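Local coordinates for putative uncharacterized protein (Dictyostelium purpureum, PDB 4R12) that is nicastrin, probably an essential and putatively substrate-recruiting subunit of the gamma-secretase complex, which cleaves integral membrane proteins such as Notch receptors within the membrane, at residues 89-101 / 141-155. Numbering follows the deposited sequence.
With NAG (2-acetamido-2-deoxy-beta-D-glucopyranose), chain D.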
loop_
_atom_site.group_PDB
_atom_site.type_symbol
_atom_site.label_atom_id
_atom_site.label_comp_id
_atom_site.label_asym_id
_atom_site.label_seq_id
_atom_site.Cartn_x
_atom_site.Cartn_y
_atom_site.Cartn_z
ATOM N N SER A 89 -20.485 5.521 32.275
ATOM C CA SER A 89 -20.377 6.641 31.396
ATOM C C SER A 89 -20.226 5.977 30.063
ATOM O O SER A 89 -19.939 4.796 30.001
ATOM C CB SER A 89 -19.126 7.421 31.750
ATOM O OG SER A 89 -19.275 8.083 32.984
ATOM N N LYS A 90 -20.458 6.707 29.002
ATOM C CA LYS A 90 -20.335 6.125 27.693
ATOM C C LYS A 90 -19.160 6.790 27.042
ATOM O O LYS A 90 -18.976 7.981 27.180
ATOM C CB LYS A 90 -21.612 6.299 26.896
ATOM C CG LYS A 90 -21.850 5.229 25.854
ATOM C CD LYS A 90 -22.440 5.838 24.592
ATOM C CE LYS A 90 -23.576 5.002 24.025
ATOM N NZ LYS A 90 -23.172 3.820 23.203
ATOM N N ILE A 91 -18.350 5.985 26.380
ATOM C CA ILE A 91 -17.171 6.470 25.707
ATOM C C ILE A 91 -17.599 7.104 24.418
ATOM O O ILE A 91 -18.300 6.521 23.682
ATOM C CB ILE A 91 -16.222 5.315 25.423
ATOM C CG1 ILE A 91 -15.016 5.803 24.668
ATOM C CG2 ILE A 91 -16.935 4.244 24.641
ATOM C CD1 ILE A 91 -13.856 4.872 24.834
ATOM N N GLU A 92 -17.177 8.314 24.175
ATOM C CA GLU A 92 -17.650 9.068 23.011
ATOM C C GLU A 92 -16.594 9.163 21.907
ATOM O O GLU A 92 -16.870 9.604 20.793
ATOM C CB GLU A 92 -18.097 10.465 23.437
ATOM C CG GLU A 92 -19.319 10.459 24.346
ATOM C CD GLU A 92 -20.575 9.952 23.648
ATOM O OE1 GLU A 92 -20.580 9.878 22.401
ATOM O OE2 GLU A 92 -21.566 9.628 24.351
ATOM N N GLY A 93 -15.383 8.736 22.212
ATOM C CA GLY A 93 -14.341 8.784 21.208
ATOM C C GLY A 93 -13.003 8.460 21.811
ATOM O O GLY A 93 -12.855 8.439 23.031
ATOM N N ILE A 94 -12.025 8.203 20.950
ATOM C CA ILE A 94 -10.667 7.928 21.397
ATOM C C ILE A 94 -9.673 8.749 20.586
ATOM O O ILE A 94 -9.826 8.903 19.370
ATOM C CB ILE A 94 -10.334 6.422 21.281
ATOM C CG1 ILE A 94 -11.153 5.625 22.297
ATOM C CG2 ILE A 94 -8.845 6.155 21.502
ATOM C CD1 ILE A 94 -11.065 4.132 22.096
ATOM N N ILE A 95 -8.675 9.296 21.273
ATOM C CA ILE A 95 -7.536 9.929 20.624
ATOM C C ILE A 95 -6.297 9.111 20.934
ATOM O O ILE A 95 -5.993 8.846 22.102
ATOM C CB ILE A 95 -7.327 11.371 21.096
ATOM C CG1 ILE A 95 -8.569 12.208 20.794
ATOM C CG2 ILE A 95 -6.088 11.972 20.446
ATOM C CD1 ILE A 95 -8.510 13.625 21.351
ATOM N N VAL A 96 -5.595 8.696 19.887
ATOM C CA VAL A 96 -4.383 7.904 20.062
ATOM C C VAL A 96 -3.161 8.793 19.862
ATOM O O VAL A 96 -3.002 9.449 18.825
ATOM C CB VAL A 96 -4.337 6.696 19.094
ATOM C CG1 VAL A 96 -3.003 5.937 19.235
ATOM C CG2 VAL A 96 -5.539 5.765 19.351
ATOM N N LEU A 97 -2.302 8.811 20.875
ATOM C CA LEU A 97 -1.112 9.644 20.873
ATOM C C LEU A 97 0.015 8.970 20.092
ATOM O O LEU A 97 0.190 7.753 20.165
ATOM C CB LEU A 97 -0.669 9.922 22.317
ATOM C CG LEU A 97 -1.730 10.524 23.253
ATOM C CD1 LEU A 97 -1.246 10.452 24.692
ATOM C CD2 LEU A 97 -2.053 11.962 22.871
ATOM N N THR A 98 0.770 9.760 19.343
ATOM C CA THR A 98 1.900 9.218 18.596
ATOM C C THR A 98 3.217 9.883 18.982
ATOM O O THR A 98 4.174 9.807 18.211
ATOM C CB THR A 98 1.707 9.383 17.076
ATOM O OG1 THR A 98 1.739 10.781 16.745
ATOM C CG2 THR A 98 0.369 8.794 16.636
ATOM N N ASP A 99 3.269 10.535 20.151
ATOM C CA ASP A 99 4.525 11.146 20.609
ATOM C C ASP A 99 5.469 10.092 21.197
ATOM O O ASP A 99 6.670 10.329 21.335
ATOM C CB ASP A 99 4.274 12.272 21.628
ATOM C CG ASP A 99 3.385 11.849 22.793
ATOM O OD1 ASP A 99 2.535 10.939 22.632
ATOM O OD2 ASP A 99 3.530 12.454 23.884
ATOM N N THR A 100 4.916 8.930 21.531
ATOM C CA THR A 100 5.702 7.744 21.870
ATOM C C THR A 100 5.270 6.576 20.980
ATOM O O THR A 100 4.182 6.603 20.402
ATOM C CB THR A 100 5.532 7.332 23.332
ATOM O OG1 THR A 100 4.163 6.977 23.569
ATOM C CG2 THR A 100 5.948 8.460 24.282
ATOM N N LYS A 101 6.122 5.561 20.877
ATOM C CA LYS A 101 5.850 4.365 20.079
ATOM C C LYS A 101 5.462 3.207 20.981
ATOM O O LYS A 101 5.645 3.283 22.191
ATOM C CB LYS A 101 7.080 3.954 19.266
ATOM C CG LYS A 101 7.436 4.853 18.092
ATOM C CD LYS A 101 8.748 4.348 17.475
ATOM C CE LYS A 101 9.193 5.199 16.294
ATOM N NZ LYS A 101 8.540 4.748 15.043
ATOM N N PHE A 141 -18.019 4.779 17.637
ATOM C CA PHE A 141 -17.518 6.079 18.065
ATOM C C PHE A 141 -16.264 6.379 17.258
ATOM O O PHE A 141 -15.623 5.451 16.764
ATOM C CB PHE A 141 -17.216 6.092 19.573
ATOM C CG PHE A 141 -16.316 4.969 20.036
ATOM C CD1 PHE A 141 -14.935 5.040 19.868
ATOM C CD2 PHE A 141 -16.847 3.850 20.661
ATOM C CE1 PHE A 141 -14.118 4.006 20.300
ATOM C CE2 PHE A 141 -16.030 2.820 21.102
ATOM C CZ PHE A 141 -14.667 2.897 20.922
ATOM N N PRO A 142 -15.907 7.664 17.120
ATOM C CA PRO A 142 -14.739 7.971 16.289
ATOM C C PRO A 142 -13.416 7.726 17.015
ATOM O O PRO A 142 -13.323 7.852 18.245
ATOM C CB PRO A 142 -14.925 9.453 15.972
ATOM C CG PRO A 142 -15.657 9.987 17.167
ATOM C CD PRO A 142 -16.564 8.884 17.623
ATOM N N ILE A 143 -12.400 7.356 16.241
ATOM C CA ILE A 143 -11.052 7.228 16.757
ATOM C C ILE A 143 -10.114 8.030 15.850
ATOM O O ILE A 143 -10.117 7.852 14.626
ATOM C CB ILE A 143 -10.589 5.741 16.839
ATOM C CG1 ILE A 143 -11.639 4.893 17.569
ATOM C CG2 ILE A 143 -9.239 5.632 17.547
ATOM C CD1 ILE A 143 -11.226 3.427 17.781
ATOM N N PHE A 144 -9.359 8.948 16.448
ATOM C CA PHE A 144 -8.330 9.704 15.725
ATOM C C PHE A 144 -6.948 9.452 16.300
ATOM O O PHE A 144 -6.777 9.419 17.526
ATOM C CB PHE A 144 -8.569 11.223 15.802
ATOM C CG PHE A 144 -9.721 11.736 14.976
ATOM C CD1 PHE A 144 -10.970 11.160 15.046
ATOM C CD2 PHE A 144 -9.564 12.865 14.192
ATOM C CE1 PHE A 144 -12.039 11.676 14.317
ATOM C CE2 PHE A 144 -10.630 13.385 13.461
ATOM C CZ PHE A 144 -11.868 12.783 13.527
ATOM N N ALA A 145 -5.950 9.341 15.425
ATOM C CA ALA A 145 -4.580 9.560 15.833
ATOM C C ALA A 145 -4.224 11.021 15.545
ATOM O O ALA A 145 -4.889 11.687 14.745
ATOM C CB ALA A 145 -3.621 8.615 15.103
ATOM N N ILE A 146 -3.181 11.514 16.203
ATOM C CA ILE A 146 -2.726 12.887 16.011
ATOM C C ILE A 146 -1.209 12.878 15.917
ATOM O O ILE A 146 -0.566 11.952 16.413
ATOM C CB ILE A 146 -3.179 13.821 17.155
ATOM C CG1 ILE A 146 -3.037 13.122 18.510
ATOM C CG2 ILE A 146 -4.631 14.280 16.934
ATOM C CD1 ILE A 146 -3.311 14.024 19.683
ATOM N N ASP A 147 -0.636 13.904 15.288
ATOM C CA ASP A 147 0.805 13.906 15.047
ATOM C C ASP A 147 1.593 14.109 16.334
ATOM O O ASP A 147 1.028 14.259 17.416
ATOM C CB ASP A 147 1.197 14.962 13.997
ATOM C CG ASP A 147 1.130 16.402 14.517
ATOM O OD1 ASP A 147 0.851 16.645 15.705
ATOM O OD2 ASP A 147 1.387 17.314 13.712
ATOM N N ASN A 148 2.913 14.110 16.223
ATOM C CA ASN A 148 3.795 14.150 17.395
ATOM C C ASN A 148 3.601 15.384 18.249
ATOM O O ASN A 148 3.322 15.283 19.409
ATOM C CB ASN A 148 5.264 14.032 16.988
ATOM C CG ASN A 148 6.180 13.690 18.132
ATOM O OD1 ASN A 148 5.991 14.085 19.240
ATOM N ND2 ASN A 148 7.190 12.945 17.837
ATOM N N GLN A 149 3.776 16.532 17.644
ATOM C CA GLN A 149 3.636 17.804 18.330
ATOM C C GLN A 149 2.274 17.926 19.014
ATOM O O GLN A 149 2.192 18.265 20.194
ATOM C CB GLN A 149 3.852 18.946 17.334
ATOM C CG GLN A 149 3.527 20.332 17.868
ATOM C CD GLN A 149 4.114 21.436 17.001
ATOM O OE1 GLN A 149 5.295 21.395 16.641
ATOM N NE2 GLN A 149 3.290 22.424 16.653
ATOM N N THR A 150 1.203 17.627 18.282
ATOM C CA THR A 150 -0.138 17.719 18.853
ATOM C C THR A 150 -0.326 16.721 19.998
ATOM O O THR A 150 -0.972 17.029 20.994
ATOM C CB THR A 150 -1.223 17.493 17.776
ATOM O OG1 THR A 150 -0.995 18.393 16.682
ATOM C CG2 THR A 150 -2.614 17.726 18.334
ATOM N N SER A 151 0.253 15.528 19.864
ATOM C CA SER A 151 0.141 14.523 20.917
ATOM C C SER A 151 0.740 15.025 22.225
ATOM O O SER A 151 0.153 14.844 23.294
ATOM C CB SER A 151 0.814 13.210 20.495
ATOM O OG SER A 151 0.020 12.520 19.539
ATOM N N VAL A 152 1.907 15.657 22.130
ATOM C CA VAL A 152 2.562 16.226 23.305
ATOM C C VAL A 152 1.610 17.170 24.038
ATOM O O VAL A 152 1.440 17.084 25.258
ATOM C CB VAL A 152 3.863 16.976 22.920
ATOM C CG1 VAL A 152 4.426 17.751 24.120
ATOM C CG2 VAL A 152 4.893 15.998 22.364
ATOM N N ALA A 153 0.959 18.043 23.281
ATOM C CA ALA A 153 0.088 19.047 23.872
ATOM C C ALA A 153 -1.173 18.403 24.467
ATOM O O ALA A 153 -1.588 18.742 25.567
ATOM C CB ALA A 153 -0.270 20.101 22.839
ATOM N N ILE A 154 -1.753 17.445 23.751
ATOM C CA ILE A 154 -2.966 16.776 24.211
ATOM C C ILE A 154 -2.700 15.835 25.392
ATOM O O ILE A 154 -3.560 15.653 26.258
ATOM C CB ILE A 154 -3.627 15.996 23.050
ATOM C CG1 ILE A 154 -4.101 16.982 21.984
ATOM C CG2 ILE A 154 -4.806 15.159 23.542
ATOM C CD1 ILE A 154 -5.078 17.985 22.514
ATOM N N ARG A 155 -1.515 15.235 25.428
ATOM C CA ARG A 155 -1.113 14.437 26.585
ATOM C C ARG A 155 -1.026 15.336 27.816
ATOM O O ARG A 155 -1.422 14.929 28.915
ATOM C CB ARG A 155 0.234 13.737 26.355
ATOM C CG ARG A 155 0.634 12.792 27.496
ATOM C CD ARG A 155 2.040 12.191 27.328
ATOM N NE ARG A 155 2.172 11.325 26.154
ATOM C CZ ARG A 155 2.156 9.996 26.187
ATOM N NH1 ARG A 155 2.007 9.353 27.341
ATOM N NH2 ARG A 155 2.292 9.304 25.061
HETATM C C1 NAG D . 8.635 12.766 18.683
HETATM C C2 NAG D . 9.372 11.452 18.649
HETATM C C3 NAG D . 10.494 11.455 19.656
HETATM C C4 NAG D . 11.351 12.710 19.555
HETATM C C5 NAG D . 10.434 13.934 19.551
HETATM C C6 NAG D . 11.135 15.247 19.365
HETATM C C7 NAG D . 8.141 9.497 18.070
HETATM C C8 NAG D . 7.343 8.357 18.575
HETATM N N2 NAG D . 8.474 10.392 18.961
HETATM O O3 NAG D . 11.253 10.285 19.427
HETATM O O4 NAG D . 12.239 12.719 20.670
HETATM O O5 NAG D . 9.577 13.791 18.450
HETATM O O6 NAG D . 11.791 15.246 18.111
HETATM O O7 NAG D . 8.456 9.599 16.916
#
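Asp99 and Arg155 close the C-terminal end of a parallel strand pair, showing how a loop after one strand can be fastened to the helix after its neighbour. Arg155 grips the carboxylate side-on: NH2 meets Asp99 OD1 at 2.9 Å, almost straight (172°) and in the guanidinium plane, while NE meets the syn lone pair of Asp99 OD2, an oxygen tilted out of that plane. The two planes stand 44° apart. With CG anti to its backbone N (chi1 -175°), the arginine runs extended until a bend at chi3 turns the guanidinium to the aspartate, and Leu97 CD1 lies over one of its faces. A methionine at this position would probably leave the carboxylate of Asp99 without its charged mate and the loop less firmly tied to the helix.

Ser151 OG plays a double part, accepting from Thr98 N at 2.9 Å and donating to Asp147 O. Thr98 OG1, set between its own N and carbonyl carbon, donates to Ile146 O at 2.6 Å, in the carbonyl plane. Asp147 N-caps the helix, its OD1 accepting from Thr150 N. Asn148, at the first turn, carries an N-linked sugar whose N2 donates to Asp99 O, so the glycan also touches the loop.

Earlier along the strands, backbone bonds join Ile94 and Val96 to Pro142, Phe144 and, weakly, Ile146. Ile94 CD1 presses on Phe141 CE1 at 3.5 Å; on the other sheet face, Ile95 CG2 meets Ile146 CD1 at 3.5 Å.

Within the small lobe, strand 90-96 lies between parallel strands 67-72 and 143-146, the latter bordered by antiparallel strand 21-29. Asp73, beyond strand 67-72, gives Arg155 NH2 a second salt bridge, and Leu97 packs on Val71 and on Leu49 of strand 43-50.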